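Local coordinates for CpuTA1 (Curtobacterium pusillum, PDB 5K3W), which binds pyridoxal-5'-phosphate and belongs to the class IV aminotransferase family of cofactor-containing proteins, at residues A[211-222]-A[259-270]. Sequence-based numbering, arbitrary orientation.
Sequences SNVIVLADGVVR and ELRDAEALWLVS. With PLP (pyridoxal-5'-phosphate), chain C.
Ile214 and Trp267 face each other as a hydrogen-bonded pair of antiparallel strands 212-217 and 265-270. Ile214 N reaches Trp267 O at 2.8 Å, and Trp267 N returns a bond to a lone pair of Ile214 O. The indole turns its edge to Leu216 CB and Ile214 O; off the ring plane, CG2 of Ile214 lies 3.8 Å from CE3 of Trp267. Ile214 CG2 stands anti to its own N; CG1, anti to the carbonyl carbon (chi1 -55°), is sent instead to CG1 of Val269. NE1 of Trp267 is hydrogen-bonded to Thr293 OG1.

On the other face, Val213 and Leu268 run alongside each other in the same direction, as do Val215 and Leu266. CG2 of Val215 sits 3.6 Å from CD2 of Leu266, and CG1 of Val215 packs on CB of Ala263. CD1 of Leu260, from the helix, comes in at about a right angle to both valines.

The ladder ends in a classic beta bulge: Leu216 O accepts from both Glu264 N (2.7 Å) and Ala265 N (3.3 Å). Glu264, bent at chi2 (143°), curls over the type I' turn from Ala217 to Val220, where Asp218 N meets OE2 at 3.1 Å from above the carboxylate plane. Glu259 OE2 has its salt bridge with Arg253, while OE1 makes a long, charge-only bridge to Arg222 NE, the guanidinium and carboxylate planes nearly perpendicular.

At the far end Asn212, its ND2 hydrogen-bonded to Leu231 O, brings OD1 into contact with C6 of pyridoxal-5'-phosphate (3.2 Å), and Ser270 CA approaches phosphate oxygen O1P. Hairpin 212-217/220-222, extended by strand 265-270, thus borders the cofactor pocket of this fold-type IV protein.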
ATOM      1  N   SER A 211      -5.126  14.702   0.153  1.00 22.63           N
ATOM      2  CA  SER A 211      -5.958  15.886   0.314  1.00 21.39           C
ATOM      3  C   SER A 211      -7.081  15.855  -0.707  1.00 22.28           C
ATOM      4  O   SER A 211      -7.074  15.061  -1.646  1.00 22.82           O
ATOM      5  CB  SER A 211      -5.137  17.158   0.125  1.00 19.90           C
ATOM      6  OG  SER A 211      -4.680  17.196  -1.215  1.00 24.55           O
ATOM      7  N   ASN A 212      -8.038  16.750  -0.521  1.00 21.39           N
ATOM      8  CA  ASN A 212      -9.088  16.976  -1.496  1.00 19.61           C
ATOM      9  C   ASN A 212      -8.923  18.346  -2.132  1.00 18.09           C
ATOM     10  O   ASN A 212      -8.274  19.237  -1.580  1.00 19.37           O
ATOM     11  CB  ASN A 212     -10.470  16.849  -0.860  1.00 16.92           C
ATOM     12  CG  ASN A 212     -10.747  15.445  -0.392  1.00 23.33           C
ATOM     13  OD1 ASN A 212     -10.576  15.128   0.780  1.00 22.86           O
ATOM     14  ND2 ASN A 212     -11.153  14.581  -1.320  1.00 23.23           N
ATOM     15  N   VAL A 213      -9.536  18.490  -3.308  1.00 16.64           N
ATOM     16  CA  VAL A 213      -9.379  19.647  -4.176  1.00 19.89           C
ATOM     17  C   VAL A 213     -10.624  20.514  -4.076  1.00 19.28           C
ATOM     18  O   VAL A 213     -11.743  20.014  -4.239  1.00 22.00           O
ATOM     19  CB  VAL A 213      -9.151  19.206  -5.632  1.00 16.87           C
ATOM     20  CG1 VAL A 213      -8.822  20.398  -6.503  1.00 18.12           C
ATOM     21  CG2 VAL A 213      -8.062  18.185  -5.682  1.00 27.97           C
ATOM     22  N   ILE A 214     -10.430  21.812  -3.850  1.00 20.55           N
ATOM     23  CA  ILE A 214     -11.512  22.795  -3.820  1.00 23.36           C
ATOM     24  C   ILE A 214     -11.344  23.742  -5.001  1.00 24.32           C
ATOM     25  O   ILE A 214     -10.258  24.297  -5.218  1.00 24.00           O
ATOM     26  CB  ILE A 214     -11.538  23.583  -2.499  1.00 30.16           C
ATOM     27  CG1 ILE A 214     -11.604  22.630  -1.300  1.00 19.64           C
ATOM     28  CG2 ILE A 214     -12.748  24.507  -2.480  1.00 25.16           C
ATOM     29  CD1 ILE A 214     -12.839  21.796  -1.293  1.00 17.71           C
ATOM     30  N   VAL A 215     -12.418  23.933  -5.758  1.00 22.48           N
ATOM     31  CA  VAL A 215     -12.394  24.729  -6.979  1.00 26.08           C
ATOM     32  C   VAL A 215     -13.360  25.896  -6.832  1.00 31.46           C
ATOM     33  O   VAL A 215     -14.548  25.697  -6.545  1.00 23.94           O
ATOM     34  CB  VAL A 215     -12.759  23.888  -8.216  1.00 27.59           C
ATOM     35  CG1 VAL A 215     -12.879  24.782  -9.427  1.00 30.24           C
ATOM     36  CG2 VAL A 215     -11.720  22.807  -8.454  1.00 26.30           C
ATOM     37  N   LEU A 216     -12.852  27.110  -7.031  1.00 27.34           N
ATOM     38  CA  LEU A 216     -13.695  28.292  -7.147  1.00 20.59           C
ATOM     39  C   LEU A 216     -13.783  28.705  -8.612  1.00 31.29           C
ATOM     40  O   LEU A 216     -12.752  28.948  -9.255  1.00 31.75           O
ATOM     41  CB  LEU A 216     -13.155  29.438  -6.303  1.00 19.72           C
ATOM     42  CG  LEU A 216     -13.828  30.775  -6.635  1.00 25.43           C
ATOM     43  CD1 LEU A 216     -15.332  30.695  -6.401  1.00 29.32           C
ATOM     44  CD2 LEU A 216     -13.198  31.919  -5.835  1.00 18.14           C
ATOM     45  N   ALA A 217     -15.011  28.774  -9.139  1.00 30.29           N
ATOM     46  CA  ALA A 217     -15.238  29.266 -10.501  1.00 40.01           C
ATOM     47  C   ALA A 217     -16.643  29.845 -10.608  1.00 41.06           C
ATOM     48  O   ALA A 217     -17.629  29.161 -10.302  1.00 35.77           O
ATOM     49  CB  ALA A 217     -15.031  28.166 -11.543  1.00 16.87           C
ATOM     50  N   ASP A 218     -16.729  31.103 -11.051  1.00 43.60           N
ATOM     51  CA  ASP A 218     -18.009  31.769 -11.294  1.00 40.64           C
ATOM     52  C   ASP A 218     -18.813  31.868 -10.005  1.00 35.92           C
ATOM     53  O   ASP A 218     -19.999  31.547  -9.960  1.00 38.58           O
ATOM     54  CB  ASP A 218     -18.819  31.050 -12.378  1.00 40.28           C
ATOM     55  CG  ASP A 218     -18.061  30.916 -13.694  1.00 54.31           C
ATOM     56  OD1 ASP A 218     -17.383  31.889 -14.105  1.00 50.91           O
ATOM     57  OD2 ASP A 218     -18.146  29.830 -14.316  1.00 45.11           O
ATOM     58  N   GLY A 219     -18.149  32.304  -8.943  1.00 31.35           N
ATOM     59  CA  GLY A 219     -18.813  32.444  -7.667  1.00 24.92           C
ATOM     60  C   GLY A 219     -19.290  31.146  -7.045  1.00 27.83           C
ATOM     61  O   GLY A 219     -19.928  31.179  -5.990  1.00 32.21           O
ATOM     62  N   VAL A 220     -18.994  30.000  -7.655  1.00 21.83           N
ATOM     63  CA  VAL A 220     -19.408  28.703  -7.126  1.00 23.67           C
ATOM     64  C   VAL A 220     -18.187  27.944  -6.620  1.00 29.45           C
ATOM     65  O   VAL A 220     -17.123  27.945  -7.255  1.00 26.66           O
ATOM     66  CB  VAL A 220     -20.166  27.876  -8.176  1.00 27.81           C
ATOM     67  CG1 VAL A 220     -20.587  26.556  -7.584  1.00 32.66           C
ATOM     68  CG2 VAL A 220     -21.372  28.637  -8.659  1.00 28.63           C
ATOM     69  N   VAL A 221     -18.336  27.306  -5.463  1.00 26.83           N
ATOM     70  CA  VAL A 221     -17.273  26.522  -4.850  1.00 21.63           C
ATOM     71  C   VAL A 221     -17.629  25.063  -5.045  1.00 22.95           C
ATOM     72  O   VAL A 221     -18.685  24.614  -4.584  1.00 29.31           O
ATOM     73  CB  VAL A 221     -17.092  26.874  -3.368  1.00 26.23           C
ATOM     74  CG1 VAL A 221     -16.142  25.904  -2.685  1.00 20.94           C
ATOM     75  CG2 VAL A 221     -16.584  28.309  -3.233  1.00 24.98           C
ATOM     76  N   ARG A 222     -16.764  24.331  -5.754  1.00 27.12           N
ATOM     77  CA  ARG A 222     -16.999  22.949  -6.156  1.00 25.31           C
ATOM     78  C   ARG A 222     -15.880  22.043  -5.661  1.00 25.93           C
ATOM     79  O   ARG A 222     -14.771  22.492  -5.354  1.00 24.47           O
ATOM     80  CB  ARG A 222     -17.087  22.809  -7.680  1.00 24.27           C
ATOM     81  CG  ARG A 222     -17.972  23.796  -8.381  1.00 32.69           C
ATOM     82  CD  ARG A 222     -17.888  23.537  -9.865  1.00 48.00           C
ATOM     83  NE  ARG A 222     -19.158  23.763 -10.540  1.00 51.90           N
ATOM     84  CZ  ARG A 222     -19.426  24.835 -11.272  1.00 58.61           C
ATOM     85  NH1 ARG A 222     -18.509  25.786 -11.431  1.00 41.66           N
ATOM     86  NH2 ARG A 222     -20.615  24.952 -11.849  1.00 65.37           N
ATOM     87  N   GLU A 259     -11.883  21.774 -16.948  1.00 31.23           N
ATOM     88  CA  GLU A 259     -12.517  22.733 -16.051  1.00 34.84           C
ATOM     89  C   GLU A 259     -11.564  23.164 -14.941  1.00 32.71           C
ATOM     90  O   GLU A 259     -11.543  24.334 -14.544  1.00 33.36           O
ATOM     91  CB  GLU A 259     -13.797  22.136 -15.462  1.00 33.79           C
ATOM     92  CG  GLU A 259     -14.501  23.075 -14.494  1.00 38.26           C
ATOM     93  CD  GLU A 259     -15.820  22.525 -13.964  1.00 52.13           C
ATOM     94  OE1 GLU A 259     -16.229  22.935 -12.855  1.00 50.95           O
ATOM     95  OE2 GLU A 259     -16.444  21.686 -14.650  1.00 46.68           O
ATOM     96  N   LEU A 260     -10.751  22.236 -14.446  1.00 34.67           N
ATOM     97  CA  LEU A 260      -9.801  22.552 -13.380  1.00 34.14           C
ATOM     98  C   LEU A 260      -8.833  23.670 -13.783  1.00 37.13           C
ATOM     99  O   LEU A 260      -8.492  24.532 -12.963  1.00 36.96           O
ATOM    100  CB  LEU A 260      -9.048  21.279 -13.016  1.00 26.62           C
ATOM    101  CG  LEU A 260      -8.199  21.128 -11.772  1.00 29.55           C
ATOM    102  CD1 LEU A 260      -9.094  21.035 -10.562  1.00 21.03           C
ATOM    103  CD2 LEU A 260      -7.346  19.864 -11.942  1.00 22.07           C
ATOM    104  N   ARG A 261      -8.369  23.661 -15.040  1.00 35.93           N
ATOM    105  CA  ARG A 261      -7.469  24.705 -15.526  1.00 34.64           C
ATOM    106  C   ARG A 261      -8.136  26.069 -15.548  1.00 33.21           C
ATOM    107  O   ARG A 261      -7.468  27.085 -15.329  1.00 34.48           O
ATOM    108  CB  ARG A 261      -6.985  24.385 -16.939  1.00 41.78           C
ATOM    109  CG  ARG A 261      -6.622  22.953 -17.162  1.00 44.36           C
ATOM    110  CD  ARG A 261      -5.154  22.724 -16.904  1.00 58.75           C
ATOM    111  NE  ARG A 261      -4.798  21.314 -17.029  1.00 61.13           N
ATOM    112  CZ  ARG A 261      -3.637  20.805 -16.633  1.00 54.81           C
ATOM    113  NH1 ARG A 261      -2.723  21.594 -16.082  1.00 38.12           N
ATOM    114  NH2 ARG A 261      -3.394  19.507 -16.778  1.00 56.62           N
ATOM    115  N   ASP A 262      -9.429  26.118 -15.860  1.00 32.00           N
ATOM    116  CA  ASP A 262     -10.156  27.372 -16.006  1.00 29.94           C
ATOM    117  C   ASP A 262     -10.674  27.918 -14.687  1.00 30.08           C
ATOM    118  O   ASP A 262     -11.420  28.899 -14.695  1.00 34.85           O
ATOM    119  CB  ASP A 262     -11.331  27.198 -16.970  1.00 37.23           C
ATOM    120  CG  ASP A 262     -10.897  26.688 -18.336  1.00 45.02           C
ATOM    121  OD1 ASP A 262      -9.789  27.050 -18.798  1.00 40.73           O
ATOM    122  OD2 ASP A 262     -11.672  25.923 -18.949  1.00 51.11           O
ATOM    123  N   ALA A 263     -10.301  27.313 -13.565  1.00 21.45           N
ATOM    124  CA  ALA A 263     -10.811  27.754 -12.277  1.00 30.60           C
ATOM    125  C   ALA A 263     -10.215  29.102 -11.886  1.00 33.03           C
ATOM    126  O   ALA A 263      -9.113  29.467 -12.307  1.00 34.09           O
ATOM    127  CB  ALA A 263     -10.501  26.715 -11.203  1.00 25.14           C
ATOM    128  N   GLU A 264     -10.954  29.851 -11.070  1.00 29.51           N
ATOM    129  CA  GLU A 264     -10.441  31.138 -10.617  1.00 30.39           C
ATOM    130  C   GLU A 264      -9.464  30.978  -9.464  1.00 27.06           C
ATOM    131  O   GLU A 264      -8.486  31.724  -9.374  1.00 33.75           O
ATOM    132  CB  GLU A 264     -11.591  32.054 -10.209  1.00 29.22           C
ATOM    133  CG  GLU A 264     -12.212  32.776 -11.379  1.00 44.50           C
ATOM    134  CD  GLU A 264     -13.704  32.929 -11.237  1.00 47.12           C
ATOM    135  OE1 GLU A 264     -14.175  33.191 -10.105  1.00 49.77           O
ATOM    136  OE2 GLU A 264     -14.405  32.768 -12.264  1.00 50.73           O
ATOM    137  N   ALA A 265      -9.721  30.034  -8.562  1.00 33.57           N
ATOM    138  CA  ALA A 265      -8.789  29.732  -7.483  1.00 30.69           C
ATOM    139  C   ALA A 265      -8.925  28.260  -7.135  1.00 23.89           C
ATOM    140  O   ALA A 265      -9.950  27.635  -7.418  1.00 25.13           O
ATOM    141  CB  ALA A 265      -9.029  30.607  -6.246  1.00 24.03           C
ATOM    142  N   LEU A 266      -7.869  27.711  -6.527  1.00 23.20           N
ATOM    143  CA  LEU A 266      -7.819  26.309  -6.134  1.00 21.83           C
ATOM    144  C   LEU A 266      -7.196  26.176  -4.754  1.00 22.58           C
ATOM    145  O   LEU A 266      -6.268  26.913  -4.403  1.00 17.42           O
ATOM    146  CB  LEU A 266      -6.997  25.469  -7.113  1.00 15.69           C
ATOM    147  CG  LEU A 266      -7.424  25.471  -8.569  1.00 21.45           C
ATOM    148  CD1 LEU A 266      -6.354  24.790  -9.390  1.00 24.79           C
ATOM    149  CD2 LEU A 266      -8.746  24.747  -8.727  1.00 20.45           C
ATOM    150  N   TRP A 267      -7.692  25.197  -3.990  1.00 24.97           N
ATOM    151  CA  TRP A 267      -7.083  24.785  -2.730  1.00 23.47           C
ATOM    152  C   TRP A 267      -6.982  23.267  -2.671  1.00 20.87           C
ATOM    153  O   TRP A 267      -7.836  22.549  -3.198  1.00 18.05           O
ATOM    154  CB  TRP A 267      -7.882  25.255  -1.493  1.00 21.49           C
ATOM    155  CG  TRP A 267      -8.075  26.728  -1.374  1.00 23.17           C
ATOM    156  CD1 TRP A 267      -7.358  27.590  -0.595  1.00 24.56           C
ATOM    157  CD2 TRP A 267      -9.070  27.516  -2.039  1.00 22.33           C
ATOM    158  NE1 TRP A 267      -7.848  28.864  -0.731  1.00 28.01           N
ATOM    159  CE2 TRP A 267      -8.901  28.846  -1.610  1.00 25.75           C
ATOM    160  CE3 TRP A 267     -10.098  27.222  -2.943  1.00 24.50           C
ATOM    161  CZ2 TRP A 267      -9.711  29.890  -2.071  1.00 25.69           C
ATOM    162  CZ3 TRP A 267     -10.907  28.250  -3.390  1.00 23.47           C
ATOM    163  CH2 TRP A 267     -10.706  29.571  -2.958  1.00 26.59           C
ATOM    164  N   LEU A 268      -5.928  22.790  -2.014  1.00 20.27           N
ATOM    165  CA  LEU A 268      -5.871  21.440  -1.468  1.00 17.12           C
ATOM    166  C   LEU A 268      -6.168  21.515   0.025  1.00 19.45           C
ATOM    167  O   LEU A 268      -5.566  22.325   0.738  1.00 25.85           O
ATOM    168  CB  LEU A 268      -4.495  20.811  -1.684  1.00 14.38           C
ATOM    169  CG  LEU A 268      -4.103  20.492  -3.118  1.00 18.15           C
ATOM    170  CD1 LEU A 268      -2.880  19.602  -3.124  1.00 11.47           C
ATOM    171  CD2 LEU A 268      -5.264  19.847  -3.855  1.00 14.78           C
ATOM    172  N   VAL A 269      -7.080  20.678   0.503  1.00 19.16           N
ATOM    173  CA  VAL A 269      -7.471  20.707   1.913  1.00 20.82           C
ATOM    174  C   VAL A 269      -7.317  19.314   2.519  1.00 19.72           C
ATOM    175  O   VAL A 269      -7.554  18.301   1.854  1.00 17.42           O
ATOM    176  CB  VAL A 269      -8.915  21.234   2.085  1.00 24.87           C
ATOM    177  CG1 VAL A 269      -9.046  22.610   1.461  1.00 13.72           C
ATOM    178  CG2 VAL A 269      -9.936  20.254   1.477  1.00 22.00           C
ATOM    179  N   SER A 270      -6.908  19.271   3.780  1.00 25.39           N
ATOM    180  CA  SER A 270      -6.716  18.022   4.510  1.00 23.52           C
ATOM    181  C   SER A 270      -6.601  18.375   5.989  1.00 22.46           C
ATOM    182  O   SER A 270      -6.441  19.546   6.350  1.00 20.66           O
ATOM    183  CB  SER A 270      -5.481  17.259   4.013  1.00 23.88           C
ATOM    184  OG  SER A 270      -4.290  17.976   4.261  1.00 20.61           O
TER
HETATM  185  N1  PLP C 401      -7.437  12.238   0.021  1.00 28.40           N
HETATM  186  C2  PLP C 401      -6.615  11.307   0.585  1.00 30.06           C
HETATM  187  C2A PLP C 401      -6.029  10.187  -0.254  1.00 16.89           C
HETATM  188  C3  PLP C 401      -6.333  11.382   1.936  1.00 23.95           C
HETATM  189  O3  PLP C 401      -5.494  10.399   2.482  1.00 18.43           O
HETATM  190  C4  PLP C 401      -6.881  12.385   2.698  1.00 26.31           C
HETATM  191  C4A PLP C 401      -6.593  12.543   4.167  1.00 23.24           C
HETATM  192  C5  PLP C 401      -7.697  13.319   2.136  1.00 26.73           C
HETATM  193  C6  PLP C 401      -7.978  13.232   0.783  1.00 28.17           C
HETATM  194  C5A PLP C 401      -8.276  14.440   2.993  1.00 21.88           C
HETATM  195  O4P PLP C 401      -9.042  13.957   4.081  1.00 22.44           O
HETATM  196  P   PLP C 401      -9.147  14.794   5.435  1.00 25.49           P
HETATM  197  O1P PLP C 401      -9.549  16.223   5.148  1.00 20.55           O
HETATM  198  O2P PLP C 401      -7.841  14.775   6.191  1.00 19.41           O
HETATM  199  O3P PLP C 401     -10.218  14.193   6.309  1.00 20.08           O